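Local coordinates for protein RNA-dependent RNA Polymerase (Bombyx mori cytoplasmic polyhedrosis virus, PDB 6TZ0) that transcribes and replicates the segmented double-stranded RNA genome of the virus, acting as its RNA-directed RNA polymerase, at residues A[857-862]-A[1187-1192]; A[776-781]-A[846-851]; A[309-314]-A[333-338]; A[143-148]-A[205-210]. One frame throughout, in Å; residues are numbered along the deposited sequence.

Interaction 1: residues A[857-862]-A[1187-1192]; sequences FTEDES and LRSITS
A salt-bridge network of Arg1188 with Glu859 and Glu861 joins the end of helix 1174-1188 to an extended loop. The two carboxylates contribute unequally. Glu861 OE2 reaches Arg1188 NH2 at 2.8 Å, although its carboxylate plane stands 83° from the guanidinium plane, so the pair meets crosswise and is not a flat two-bond bridge. Glu859 OE1 lies 3.7 Å from Arg1188 NE, a long approach well out of the guanidinium plane that amounts to attraction of charges without a directed N-H. The same OE1 rests 3.3 Å from Ser1189 CB, while Ser1189 OG, just past the helix end, bonds back to His1185 O in the last turn. Arg1188 has CG opposite its backbone N (chi1 -177°) and then bends at CB-CG (chi2 -103°), which swings the guanidinium out to the two glutamates. Its carbonyl does further work: Ser862 N donates to Arg1188 O at 3.1 Å, tying the two backbones where the helix ends. Thr1191 CG2 touches Ser862 OG at 4.1 Å. Glu861 OE1 also pairs with Lys871, and this buried carboxylate therefore has two cationic neighbours; Arg1188, between two glutamates, would be expected to keep its positive charge.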
loop_
_atom_site.group_PDB
_atom_site.type_symbol
_atom_site.label_atom_id
_atom_site.label_comp_id
_atom_site.label_asym_id
_atom_site.label_seq_id
_atom_site.Cartn_x
_atom_site.Cartn_y
_atom_site.Cartn_z
ATOM N N PHE A 857 22.020 46.984 0.195
ATOM C CA PHE A 857 21.918 45.539 0.143
ATOM C C PHE A 857 20.528 45.130 -0.315
ATOM O O PHE A 857 19.544 45.824 -0.056
ATOM C CB PHE A 857 22.220 44.927 1.512
ATOM C CG PHE A 857 23.661 45.006 1.896
ATOM C CD1 PHE A 857 24.538 44.000 1.539
ATOM C CD2 PHE A 857 24.149 46.109 2.570
ATOM C CE1 PHE A 857 25.867 44.073 1.877
ATOM C CE2 PHE A 857 25.480 46.191 2.907
ATOM C CZ PHE A 857 26.340 45.171 2.560
ATOM N N THR A 858 20.458 43.994 -1.001
ATOM C CA THR A 858 19.174 43.375 -1.266
ATOM C C THR A 858 18.629 42.742 0.015
ATOM O O THR A 858 19.274 42.727 1.063
ATOM C CB THR A 858 19.295 42.330 -2.373
ATOM O OG1 THR A 858 20.155 41.272 -1.941
ATOM C CG2 THR A 858 19.867 42.952 -3.632
ATOM N N GLU A 859 17.420 42.214 -0.073
ATOM C CA GLU A 859 16.734 41.739 1.117
ATOM C C GLU A 859 17.107 40.302 1.452
ATOM O O GLU A 859 17.254 39.457 0.565
ATOM C CB GLU A 859 15.227 41.878 0.923
ATOM C CG GLU A 859 14.784 43.328 0.989
ATOM C CD GLU A 859 13.351 43.530 0.582
ATOM O OE1 GLU A 859 12.760 42.590 0.014
ATOM O OE2 GLU A 859 12.813 44.626 0.842
ATOM N N ASP A 860 17.285 40.041 2.746
ATOM C CA ASP A 860 17.510 38.692 3.259
ATOM C C ASP A 860 16.222 37.911 3.067
ATOM O O ASP A 860 15.266 38.082 3.824
ATOM C CB ASP A 860 17.917 38.749 4.728
ATOM C CG ASP A 860 18.449 37.424 5.251
ATOM O OD1 ASP A 860 18.521 36.440 4.488
ATOM O OD2 ASP A 860 18.794 37.374 6.448
ATOM N N GLU A 861 16.196 37.060 2.044
ATOM C CA GLU A 861 14.955 36.435 1.615
ATOM C C GLU A 861 14.495 35.412 2.640
ATOM O O GLU A 861 15.246 34.510 3.018
ATOM C CB GLU A 861 15.129 35.784 0.249
ATOM C CG GLU A 861 15.419 36.775 -0.851
ATOM C CD GLU A 861 15.520 36.128 -2.210
ATOM O OE1 GLU A 861 15.450 34.887 -2.285
ATOM O OE2 GLU A 861 15.677 36.861 -3.206
ATOM N N SER A 862 13.262 35.569 3.097
ATOM C CA SER A 862 12.765 34.835 4.241
ATOM C C SER A 862 12.348 33.431 3.825
ATOM O O SER A 862 12.489 33.022 2.673
ATOM C CB SER A 862 11.609 35.599 4.883
ATOM O OG SER A 862 11.129 34.935 6.033
ATOM N N LEU A 1187 5.677 38.871 1.857
ATOM C CA LEU A 1187 6.152 37.568 2.331
ATOM C C LEU A 1187 7.658 37.399 2.172
ATOM O O LEU A 1187 8.281 36.677 2.954
ATOM C CB LEU A 1187 5.460 36.425 1.600
ATOM C CG LEU A 1187 4.016 36.049 1.883
ATOM C CD1 LEU A 1187 3.639 34.954 0.925
ATOM C CD2 LEU A 1187 3.859 35.577 3.309
ATOM N N ARG A 1188 8.257 38.044 1.171
ATOM C CA ARG A 1188 9.673 37.841 0.897
ATOM C C ARG A 1188 10.560 38.520 1.938
ATOM O O ARG A 1188 11.692 38.079 2.164
ATOM C CB ARG A 1188 9.967 38.338 -0.525
ATOM C CG ARG A 1188 11.375 38.173 -1.076
ATOM C CD ARG A 1188 12.122 39.482 -1.032
ATOM N NE ARG A 1188 13.431 39.402 -1.667
ATOM C CZ ARG A 1188 13.655 39.654 -2.950
ATOM N NH1 ARG A 1188 12.658 40.014 -3.741
ATOM N NH2 ARG A 1188 14.882 39.560 -3.438
ATOM N N SER A 1189 10.068 39.557 2.605
ATOM C CA SER A 1189 10.903 40.415 3.442
ATOM C C SER A 1189 10.263 40.672 4.795
ATOM O O SER A 1189 10.114 41.816 5.223
ATOM C CB SER A 1189 11.182 41.731 2.739
ATOM O OG SER A 1189 9.990 42.464 2.554
ATOM N N ILE A 1190 9.867 39.609 5.495
ATOM C CA ILE A 1190 9.214 39.782 6.790
ATOM C C ILE A 1190 10.241 40.141 7.859
ATOM O O ILE A 1190 9.907 40.743 8.887
ATOM C CB ILE A 1190 8.433 38.510 7.162
ATOM C CG1 ILE A 1190 7.635 38.058 5.963
ATOM C CG2 ILE A 1190 7.417 38.784 8.263
ATOM C CD1 ILE A 1190 6.918 36.794 6.152
ATOM N N THR A 1191 11.510 39.805 7.617
ATOM C CA THR A 1191 12.537 39.941 8.645
ATOM C C THR A 1191 12.871 41.397 8.934
ATOM O O THR A 1191 13.259 41.740 10.056
ATOM C CB THR A 1191 13.796 39.195 8.222
ATOM O OG1 THR A 1191 14.299 39.770 7.012
ATOM C CG2 THR A 1191 13.480 37.749 7.972
ATOM N N SER A 1192 12.728 42.270 7.941
ATOM C CA SER A 1192 13.011 43.680 8.173
ATOM C C SER A 1192 11.728 44.495 8.260
ATOM O O SER A 1192 11.770 45.729 8.282
ATOM C CB SER A 1192 13.933 44.216 7.077
ATOM O OG SER A 1192 13.310 44.158 5.808
#

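Interaction 2: residues A[776-781]-A[846-851]; sequences GLKMLG and PAYPFE
Lys778 NZ sits almost exactly above the middle of the Tyr848 ring, 3.4 Å from its centroid and 11° off the ring normal. That position defines a cation-pi contact, and it is the compact part of the interface: all six ring carbons lie within 4.0 Å of NZ, with Tyr848 CZ nearest at 3.5 Å. The lysine gets there by a folded chain. It leaves helix 774-786 extended as far as CG-CD, then turns twice (chi3 82°, chi4 75°), which lowers the ammonium onto the face while the ring advances from the opposite direction. The far end of the same ring is also closely met, since Tyr848 OH lies 3.3 Å from Met779 CA and 3.4 Å from Met779 CB, and the methionine crosses the tyrosine at about a right angle.

The packing is sparser toward Pro846. There the contact comes down to Lys778 CD against Pro846 CB at 3.8 Å, two aliphatic groups crossing at a slant. Ala847 O stands 3.8 Å from Lys778 NZ, too far to count as a bond. Beyond Tyr848 the chain draws away from the helix, toward the partly exposed Glu851. Phe12 meets the Tyr848 ring edge-to-face. The ammonium makes a separate salt bridge to Asp860, while the Lys778-Tyr848 pair is a buried cation-pi contact joining helix 774-786 to the loop after strand 827-831.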
loop_
_atom_site.group_PDB
_atom_site.type_symbol
_atom_site.label_atom_id
_atom_site.label_comp_id
_atom_site.label_asym_id
_atom_site.label_seq_id
_atom_site.Cartn_x
_atom_site.Cartn_y
_atom_site.Cartn_z
ATOM N N GLY A 776 18.400 29.567 11.105
ATOM C CA GLY A 776 19.481 28.597 11.153
ATOM C C GLY A 776 19.240 27.414 10.243
ATOM O O GLY A 776 20.185 26.840 9.696
ATOM N N LEU A 777 17.977 27.063 10.036
ATOM C CA LEU A 777 17.628 26.045 9.058
ATOM C C LEU A 777 17.889 26.528 7.634
ATOM O O LEU A 777 18.271 25.734 6.764
ATOM C CB LEU A 777 16.173 25.643 9.284
ATOM C CG LEU A 777 15.452 24.567 8.492
ATOM C CD1 LEU A 777 14.588 23.786 9.432
ATOM C CD2 LEU A 777 14.562 25.263 7.520
ATOM N N LYS A 778 17.729 27.834 7.386
ATOM C CA LYS A 778 18.100 28.379 6.081
ATOM C C LYS A 778 19.608 28.318 5.869
ATOM O O LYS A 778 20.079 27.998 4.769
ATOM C CB LYS A 778 17.594 29.815 5.926
ATOM C CG LYS A 778 17.792 30.368 4.514
ATOM C CD LYS A 778 16.998 31.641 4.264
ATOM C CE LYS A 778 17.677 32.884 4.799
ATOM N NZ LYS A 778 18.807 33.273 3.921
ATOM N N MET A 779 20.381 28.596 6.920
ATOM C CA MET A 779 21.835 28.497 6.806
ATOM C C MET A 779 22.285 27.052 6.609
ATOM O O MET A 779 23.218 26.782 5.839
ATOM C CB MET A 779 22.504 29.110 8.033
ATOM C CG MET A 779 24.009 29.199 7.921
ATOM S SD MET A 779 24.760 30.111 9.265
ATOM C CE MET A 779 24.271 31.767 8.817
ATOM N N LEU A 780 21.609 26.110 7.270
ATOM C CA LEU A 780 21.938 24.697 7.128
ATOM C C LEU A 780 21.650 24.197 5.719
ATOM O O LEU A 780 22.452 23.451 5.142
ATOM C CB LEU A 780 21.155 23.890 8.157
ATOM C CG LEU A 780 21.416 22.397 8.231
ATOM C CD1 LEU A 780 22.852 22.154 8.609
ATOM C CD2 LEU A 780 20.500 21.802 9.254
ATOM N N GLY A 781 20.521 24.612 5.142
ATOM C CA GLY A 781 20.239 24.267 3.759
ATOM C C GLY A 781 21.184 24.915 2.765
ATOM O O GLY A 781 21.535 24.300 1.750
ATOM N N PRO A 846 16.389 30.475 -1.079
ATOM C CA PRO A 846 16.355 31.851 -0.565
ATOM C C PRO A 846 17.742 32.415 -0.300
ATOM O O PRO A 846 18.610 31.748 0.263
ATOM C CB PRO A 846 15.553 31.717 0.733
ATOM C CG PRO A 846 14.720 30.530 0.524
ATOM C CD PRO A 846 15.541 29.583 -0.273
ATOM N N ALA A 847 17.933 33.663 -0.701
ATOM C CA ALA A 847 19.248 34.279 -0.750
ATOM C C ALA A 847 19.490 35.223 0.419
ATOM O O ALA A 847 18.564 35.705 1.070
ATOM C CB ALA A 847 19.433 35.035 -2.069
ATOM N N TYR A 848 20.764 35.473 0.672
ATOM C CA TYR A 848 21.240 36.454 1.638
ATOM C C TYR A 848 21.397 37.807 0.953
ATOM O O TYR A 848 21.325 37.885 -0.274
ATOM C CB TYR A 848 22.553 35.952 2.241
ATOM C CG TYR A 848 22.383 34.806 3.202
ATOM C CD1 TYR A 848 22.120 35.039 4.542
ATOM C CD2 TYR A 848 22.464 33.492 2.766
ATOM C CE1 TYR A 848 21.956 34.004 5.423
ATOM C CE2 TYR A 848 22.305 32.444 3.642
ATOM C CZ TYR A 848 22.049 32.708 4.969
ATOM O OH TYR A 848 21.885 31.674 5.849
ATOM N N PRO A 849 21.554 38.905 1.709
ATOM C CA PRO A 849 21.765 40.220 1.070
ATOM C C PRO A 849 23.014 40.298 0.203
ATOM O O PRO A 849 24.131 40.079 0.668
ATOM C CB PRO A 849 21.862 41.170 2.266
ATOM C CG PRO A 849 21.045 40.548 3.284
ATOM C CD PRO A 849 21.230 39.080 3.142
ATOM N N PHE A 850 22.804 40.609 -1.074
ATOM C CA PHE A 850 23.870 40.955 -2.000
ATOM C C PHE A 850 24.070 42.461 -1.999
ATOM O O PHE A 850 23.105 43.221 -1.927
ATOM C CB PHE A 850 23.547 40.484 -3.416
ATOM C CG PHE A 850 23.645 39.003 -3.603
ATOM C CD1 PHE A 850 24.867 38.407 -3.862
ATOM C CD2 PHE A 850 22.519 38.203 -3.509
ATOM C CE1 PHE A 850 24.968 37.046 -4.036
ATOM C CE2 PHE A 850 22.611 36.836 -3.678
ATOM C CZ PHE A 850 23.839 36.258 -3.943
ATOM N N GLU A 851 25.325 42.893 -2.083
ATOM C CA GLU A 851 25.609 44.319 -2.089
ATOM C C GLU A 851 25.494 44.873 -3.502
ATOM O O GLU A 851 25.957 44.259 -4.465
ATOM C CB GLU A 851 27.000 44.604 -1.526
ATOM C CG GLU A 851 27.267 46.084 -1.313
ATOM C CD GLU A 851 28.643 46.366 -0.763
ATOM O OE1 GLU A 851 29.424 45.413 -0.595
ATOM O OE2 GLU A 851 28.942 47.547 -0.493
#

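Interaction 3: residues A[309-314]-A[333-338]; sequences PEFNEY and AACRAM
Met338 fills the groove between Phe311 and Tyr314, which stand one helical turn apart, and three kinds of contact can be separated. The first is CH-pi: Met338 CE lies over one face of Tyr314, 3.9 Å from the ring centroid and 21° off the normal, displaced toward the rim. The second is sulfur-aromatic. Met338 SD reaches the edge of Phe311 in the ring plane, 3.6 Å from Phe311 CE1, and also approaches Tyr314 obliquely. Cys335 SG comes to the edge of Tyr314, 3.9 Å from Tyr314 CE2, and more obliquely to Phe311 at 4.1 Å from CE1. The third is plain apolar contact, Met338 CB against Phe311 CE1 at 3.7 Å; the Ala334 CB methyl sits beside the hydroxyl, 3.4 Å from Tyr314 OH. Met338 CG lies opposite its own carbonyl carbon (chi1 -72°), and the extended chain beyond it carries sulfur and methyl across to the rings.

Segments 309-314 and 333-338 run nearly antiparallel, at 166°, with axes 12.1 Å apart. The consecutive helices 309-320 and 325-339 form a helical hairpin whose gap is spanned by long side chains. Helix 224-237 packs against it: Tyr314 OH is hydrogen-bonded to Glu226 OE2, and His233 stacks on Phe311. With its polar hydroxyl matched outside the pair, the interface is held by dispersion and weak sulfur-ring attraction, without directional polar bonds between the two segments.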
loop_
_atom_site.group_PDB
_atom_site.type_symbol
_atom_site.label_atom_id
_atom_site.label_comp_id
_atom_site.label_asym_id
_atom_site.label_seq_id
_atom_site.Cartn_x
_atom_site.Cartn_y
_atom_site.Cartn_z
ATOM N N PRO A 309 19.562 7.725 33.609
ATOM C CA PRO A 309 19.198 8.696 34.654
ATOM C C PRO A 309 19.569 10.139 34.359
ATOM O O PRO A 309 19.014 11.031 35.007
ATOM C CB PRO A 309 19.939 8.172 35.890
ATOM C CG PRO A 309 21.038 7.358 35.354
ATOM C CD PRO A 309 20.522 6.728 34.106
ATOM N N GLU A 310 20.460 10.411 33.408
ATOM C CA GLU A 310 20.659 11.795 32.984
ATOM C C GLU A 310 19.453 12.300 32.201
ATOM O O GLU A 310 18.977 13.421 32.419
ATOM C CB GLU A 310 21.926 11.909 32.141
ATOM C CG GLU A 310 22.286 13.323 31.730
ATOM C CD GLU A 310 23.519 13.373 30.853
ATOM O OE1 GLU A 310 24.046 12.299 30.504
ATOM O OE2 GLU A 310 23.965 14.485 30.512
ATOM N N PHE A 311 18.923 11.464 31.311
ATOM C CA PHE A 311 17.725 11.817 30.565
ATOM C C PHE A 311 16.496 11.823 31.466
ATOM O O PHE A 311 15.607 12.670 31.309
ATOM C CB PHE A 311 17.574 10.847 29.394
ATOM C CG PHE A 311 16.396 11.120 28.523
ATOM C CD1 PHE A 311 16.327 12.286 27.785
ATOM C CD2 PHE A 311 15.392 10.179 28.385
ATOM C CE1 PHE A 311 15.250 12.537 26.974
ATOM C CE2 PHE A 311 14.320 10.421 27.566
ATOM C CZ PHE A 311 14.247 11.604 26.862
ATOM N N ASN A 312 16.446 10.909 32.439
ATOM C CA ASN A 312 15.373 10.919 33.429
ATOM C C ASN A 312 15.434 12.175 34.294
ATOM O O ASN A 312 14.395 12.748 34.653
ATOM C CB ASN A 312 15.471 9.667 34.301
ATOM C CG ASN A 312 14.226 9.426 35.119
ATOM O OD1 ASN A 312 13.218 10.107 34.961
ATOM N ND2 ASN A 312 14.299 8.464 36.024
ATOM N N GLU A 313 16.642 12.630 34.620
ATOM C CA GLU A 313 16.781 13.836 35.421
ATOM C C GLU A 313 16.409 15.070 34.610
ATOM O O GLU A 313 15.848 16.031 35.152
ATOM C CB GLU A 313 18.208 13.926 35.959
ATOM C CG GLU A 313 18.449 15.030 36.972
ATOM C CD GLU A 313 19.839 14.958 37.590
ATOM O OE1 GLU A 313 20.622 14.067 37.199
ATOM O OE2 GLU A 313 20.143 15.783 38.477
ATOM N N TYR A 314 16.669 15.038 33.297
ATOM C CA TYR A 314 16.195 16.105 32.418
ATOM C C TYR A 314 14.670 16.136 32.343
ATOM O O TYR A 314 14.067 17.214 32.311
ATOM C CB TYR A 314 16.785 15.941 31.020
ATOM C CG TYR A 314 16.377 17.032 30.057
ATOM C CD1 TYR A 314 16.939 18.296 30.134
ATOM C CD2 TYR A 314 15.429 16.795 29.075
ATOM C CE1 TYR A 314 16.571 19.291 29.261
ATOM C CE2 TYR A 314 15.050 17.785 28.201
ATOM C CZ TYR A 314 15.626 19.030 28.299
ATOM O OH TYR A 314 15.255 20.023 27.426
ATOM N N ALA A 333 9.549 19.225 22.539
ATOM C CA ALA A 333 10.318 19.187 21.297
ATOM C C ALA A 333 11.766 18.788 21.545
ATOM O O ALA A 333 12.365 18.077 20.725
ATOM C CB ALA A 333 10.260 20.540 20.593
ATOM N N ALA A 334 12.330 19.207 22.685
ATOM C CA ALA A 334 13.675 18.773 23.049
ATOM C C ALA A 334 13.738 17.265 23.272
ATOM O O ALA A 334 14.664 16.608 22.796
ATOM C CB ALA A 334 14.157 19.520 24.289
ATOM N N CYS A 335 12.749 16.691 23.958
ATOM C CA CYS A 335 12.752 15.241 24.153
ATOM C C CYS A 335 12.448 14.474 22.867
ATOM O O CYS A 335 12.884 13.326 22.721
ATOM C CB CYS A 335 11.771 14.851 25.249
ATOM S SG CYS A 335 12.302 15.371 26.880
ATOM N N ARG A 336 11.710 15.080 21.930
ATOM C CA ARG A 336 11.566 14.483 20.603
ATOM C C ARG A 336 12.903 14.442 19.880
ATOM O O ARG A 336 13.211 13.468 19.186
ATOM C CB ARG A 336 10.543 15.252 19.757
ATOM C CG ARG A 336 9.117 15.179 20.252
ATOM C CD ARG A 336 8.665 13.763 20.236
ATOM N NE ARG A 336 8.519 13.231 18.887
ATOM C CZ ARG A 336 7.351 13.039 18.293
ATOM N NH1 ARG A 336 6.235 13.272 18.960
ATOM N NH2 ARG A 336 7.301 12.557 17.065
ATOM N N ALA A 337 13.711 15.491 20.033
ATOM C CA ALA A 337 15.053 15.468 19.460
ATOM C C ALA A 337 15.975 14.511 20.207
ATOM O O ALA A 337 16.940 14.007 19.628
ATOM C CB ALA A 337 15.644 16.873 19.457
ATOM N N MET A 338 15.704 14.257 21.485
ATOM C CA MET A 338 16.571 13.387 22.271
ATOM C C MET A 338 16.259 11.911 22.088
ATOM O O MET A 338 17.144 11.077 22.293
ATOM C CB MET A 338 16.480 13.737 23.752
ATOM C CG MET A 338 17.155 15.035 24.106
ATOM S SD MET A 338 16.972 15.512 25.825
ATOM C CE MET A 338 17.741 17.119 25.768
#

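Interaction 4: residues A[143-148]-A[205-210]; sequences ADLWRE and TFVYTC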
loop_
_atom_site.group_PDB
_atom_site.type_symbol
_atom_site.label_atom_id
_atom_site.label_comp_id
_atom_site.label_asym_id
_atom_site.label_seq_id
_atom_site.Cartn_x
_atom_site.Cartn_y
_atom_site.Cartn_z
ATOM N N ALA A 143 25.037 13.219 -0.622
ATOM C CA ALA A 143 26.429 12.988 -0.975
ATOM C C ALA A 143 26.959 11.904 -0.050
ATOM O O ALA A 143 26.183 11.144 0.536
ATOM C CB ALA A 143 27.235 14.294 -0.885
ATOM N N ASP A 144 28.277 11.813 0.068
ATOM C CA ASP A 144 28.866 10.949 1.074
ATOM C C ASP A 144 28.559 11.480 2.470
ATOM O O ASP A 144 28.206 12.645 2.658
ATOM C CB ASP A 144 30.373 10.835 0.865
ATOM C CG ASP A 144 30.726 10.085 -0.405
ATOM O OD1 ASP A 144 29.931 9.217 -0.824
ATOM O OD2 ASP A 144 31.799 10.358 -0.984
ATOM N N LEU A 145 28.706 10.602 3.460
ATOM C CA LEU A 145 28.307 10.938 4.820
ATOM C C LEU A 145 29.257 11.940 5.466
ATOM O O LEU A 145 28.830 12.753 6.299
ATOM C CB LEU A 145 28.201 9.662 5.659
ATOM C CG LEU A 145 29.410 8.893 6.201
ATOM C CD1 LEU A 145 28.924 7.906 7.230
ATOM C CD2 LEU A 145 30.187 8.157 5.131
ATOM N N TRP A 146 30.533 11.926 5.077
ATOM C CA TRP A 146 31.458 12.896 5.643
ATOM C C TRP A 146 31.217 14.284 5.076
ATOM O O TRP A 146 31.435 15.273 5.774
ATOM C CB TRP A 146 32.907 12.467 5.414
ATOM C CG TRP A 146 33.254 11.168 6.072
ATOM C CD1 TRP A 146 33.476 9.977 5.457
ATOM C CD2 TRP A 146 33.338 10.913 7.477
ATOM N NE1 TRP A 146 33.735 9.003 6.386
ATOM C CE2 TRP A 146 33.655 9.553 7.637
ATOM C CE3 TRP A 146 33.201 11.708 8.615
ATOM C CZ2 TRP A 146 33.827 8.971 8.883
ATOM C CZ3 TRP A 146 33.370 11.130 9.847
ATOM C CH2 TRP A 146 33.683 9.777 9.974
ATOM N N ARG A 147 30.714 14.379 3.845
ATOM C CA ARG A 147 30.354 15.680 3.290
ATOM C C ARG A 147 29.128 16.257 3.982
ATOM O O ARG A 147 29.044 17.471 4.203
ATOM C CB ARG A 147 30.112 15.550 1.793
ATOM C CG ARG A 147 31.356 15.200 1.030
ATOM C CD ARG A 147 31.079 15.062 -0.437
ATOM N NE ARG A 147 32.275 14.660 -1.158
ATOM C CZ ARG A 147 32.305 14.376 -2.452
ATOM N NH1 ARG A 147 33.444 14.018 -3.025
ATOM N NH2 ARG A 147 31.194 14.447 -3.172
ATOM N N GLU A 148 28.178 15.398 4.355
ATOM C CA GLU A 148 27.010 15.857 5.095
ATOM C C GLU A 148 27.385 16.296 6.504
ATOM O O GLU A 148 26.870 17.309 7.005
ATOM C CB GLU A 148 25.954 14.755 5.122
ATOM C CG GLU A 148 25.421 14.409 3.744
ATOM C CD GLU A 148 24.346 13.348 3.777
ATOM O OE1 GLU A 148 24.085 12.796 4.862
ATOM O OE2 GLU A 148 23.762 13.061 2.716
ATOM N N THR A 205 26.609 4.820 11.869
ATOM C CA THR A 205 25.314 5.486 11.983
ATOM C C THR A 205 25.421 6.760 12.810
ATOM O O THR A 205 24.537 7.626 12.763
ATOM C CB THR A 205 24.281 4.546 12.595
ATOM O OG1 THR A 205 24.713 4.150 13.900
ATOM C CG2 THR A 205 24.107 3.317 11.732
ATOM N N PHE A 206 26.503 6.905 13.569
ATOM C CA PHE A 206 26.621 8.070 14.430
ATOM C C PHE A 206 27.051 9.313 13.686
ATOM O O PHE A 206 26.905 10.410 14.226
ATOM C CB PHE A 206 27.563 7.783 15.577
ATOM C CG PHE A 206 26.949 6.929 16.595
ATOM C CD1 PHE A 206 26.071 7.476 17.511
ATOM C CD2 PHE A 206 27.181 5.575 16.606
ATOM C CE1 PHE A 206 25.464 6.691 18.437
ATOM C CE2 PHE A 206 26.578 4.786 17.535
ATOM C CZ PHE A 206 25.718 5.349 18.447
ATOM N N VAL A 207 27.535 9.176 12.455
ATOM C CA VAL A 207 27.691 10.342 11.596
ATOM C C VAL A 207 26.329 10.963 11.321
ATOM O O VAL A 207 26.145 12.180 11.445
ATOM C CB VAL A 207 28.413 9.944 10.300
ATOM C CG1 VAL A 207 28.579 11.142 9.383
ATOM C CG2 VAL A 207 29.747 9.325 10.622
ATOM N N TYR A 208 25.337 10.122 11.021
ATOM C CA TYR A 208 23.985 10.604 10.784
ATOM C C TYR A 208 23.334 11.085 12.071
ATOM O O TYR A 208 22.543 12.035 12.050
ATOM C CB TYR A 208 23.143 9.503 10.149
ATOM C CG TYR A 208 23.702 8.940 8.865
ATOM C CD1 TYR A 208 23.790 9.725 7.727
ATOM C CD2 TYR A 208 24.063 7.604 8.769
ATOM C CE1 TYR A 208 24.285 9.217 6.549
ATOM C CE2 TYR A 208 24.548 7.082 7.587
ATOM C CZ TYR A 208 24.654 7.894 6.481
ATOM O OH TYR A 208 25.131 7.395 5.296
ATOM N N THR A 209 23.663 10.445 13.195
ATOM C CA THR A 209 23.167 10.896 14.494
ATOM C C THR A 209 23.699 12.283 14.846
ATOM O O THR A 209 22.942 13.145 15.311
ATOM C CB THR A 209 23.555 9.884 15.571
ATOM O OG1 THR A 209 23.067 8.590 15.202
ATOM C CG2 THR A 209 22.964 10.265 16.909
ATOM N N CYS A 210 24.998 12.518 14.621
ATOM C CA CYS A 210 25.577 13.841 14.816
ATOM C C CYS A 210 24.999 14.865 13.849
ATOM O O CYS A 210 24.822 16.029 14.227
ATOM C CB CYS A 210 27.098 13.784 14.665
ATOM S SG CYS A 210 27.979 12.935 15.983
#
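Val207 overlaps the side chain of Leu145 at about a right angle, its CB 3.7 Å from Leu145 CD1, and its two methyls divide the remaining contacts. Val207 CG1 faces the backbone, 3.5 Å from Leu145 O. Val207 CG2 lies over one face of the Trp146 indole, closest to Trp146 CH2 at 4.0 Å. Leu145 holds its CG between its own backbone N and carbonyl carbon (chi1 76°), a less usual helical rotamer that sends CD1 across to the valine. The leucine also serves Tyr208: Leu145 CB is 3.8 Å from Tyr208 OH, approaching the ring obliquely.

Both partners belong to the first turns of their helices, 145-160 and 206-218, so the contact joins two helix starts within the N-terminal region of the polymerase. Asp144 occupies the N-cap position of the first helix, its carbonyl accepting from Glu148 N at 3.2 Å. Beside this apolar group Glu148 OE1 stands in the plane of the Tyr208 ring at its edge, 4.0 Å from Tyr208 CE1, with carboxylate and ring planes 65° apart. The other carboxylate oxygen, Glu148 OE2, accepts from Phe142 N, and Tyr208 OH is hydrogen-bonded with Lys139 N.

The segment 143-148 also borders an ATP site, with no ATP bound to this chain in the model. Arg147 binds ATP in another structure of this protein, and the Trp146 side chain comes within about 5 Å of that of Tyr184, a second ATP-binding residue, while its indole stacks on Phe181.

Along the chain the contacts open and close in series: interaction 4, interaction 3, interaction 2, then interaction 1. The last two form one unit, with centres 10 Å apart, because the loop between strands 827-831 and 867-868 supplies a segment to each. Within that loop Glu861 N lies 2.9 Å from Ala847 O, and Thr858 OG1 lies 2.9 Å from Phe850 N, so helices 774-786 and 1174-1188 are linked through it. Interactions 3 and 4, 23 Å apart, hold N-terminal helices together, and helix 224-237 packs against both. Helix 145-160 of interaction 4 bridges the two groups by touching Met779 of interaction 2, although those centres are 22 Å apart.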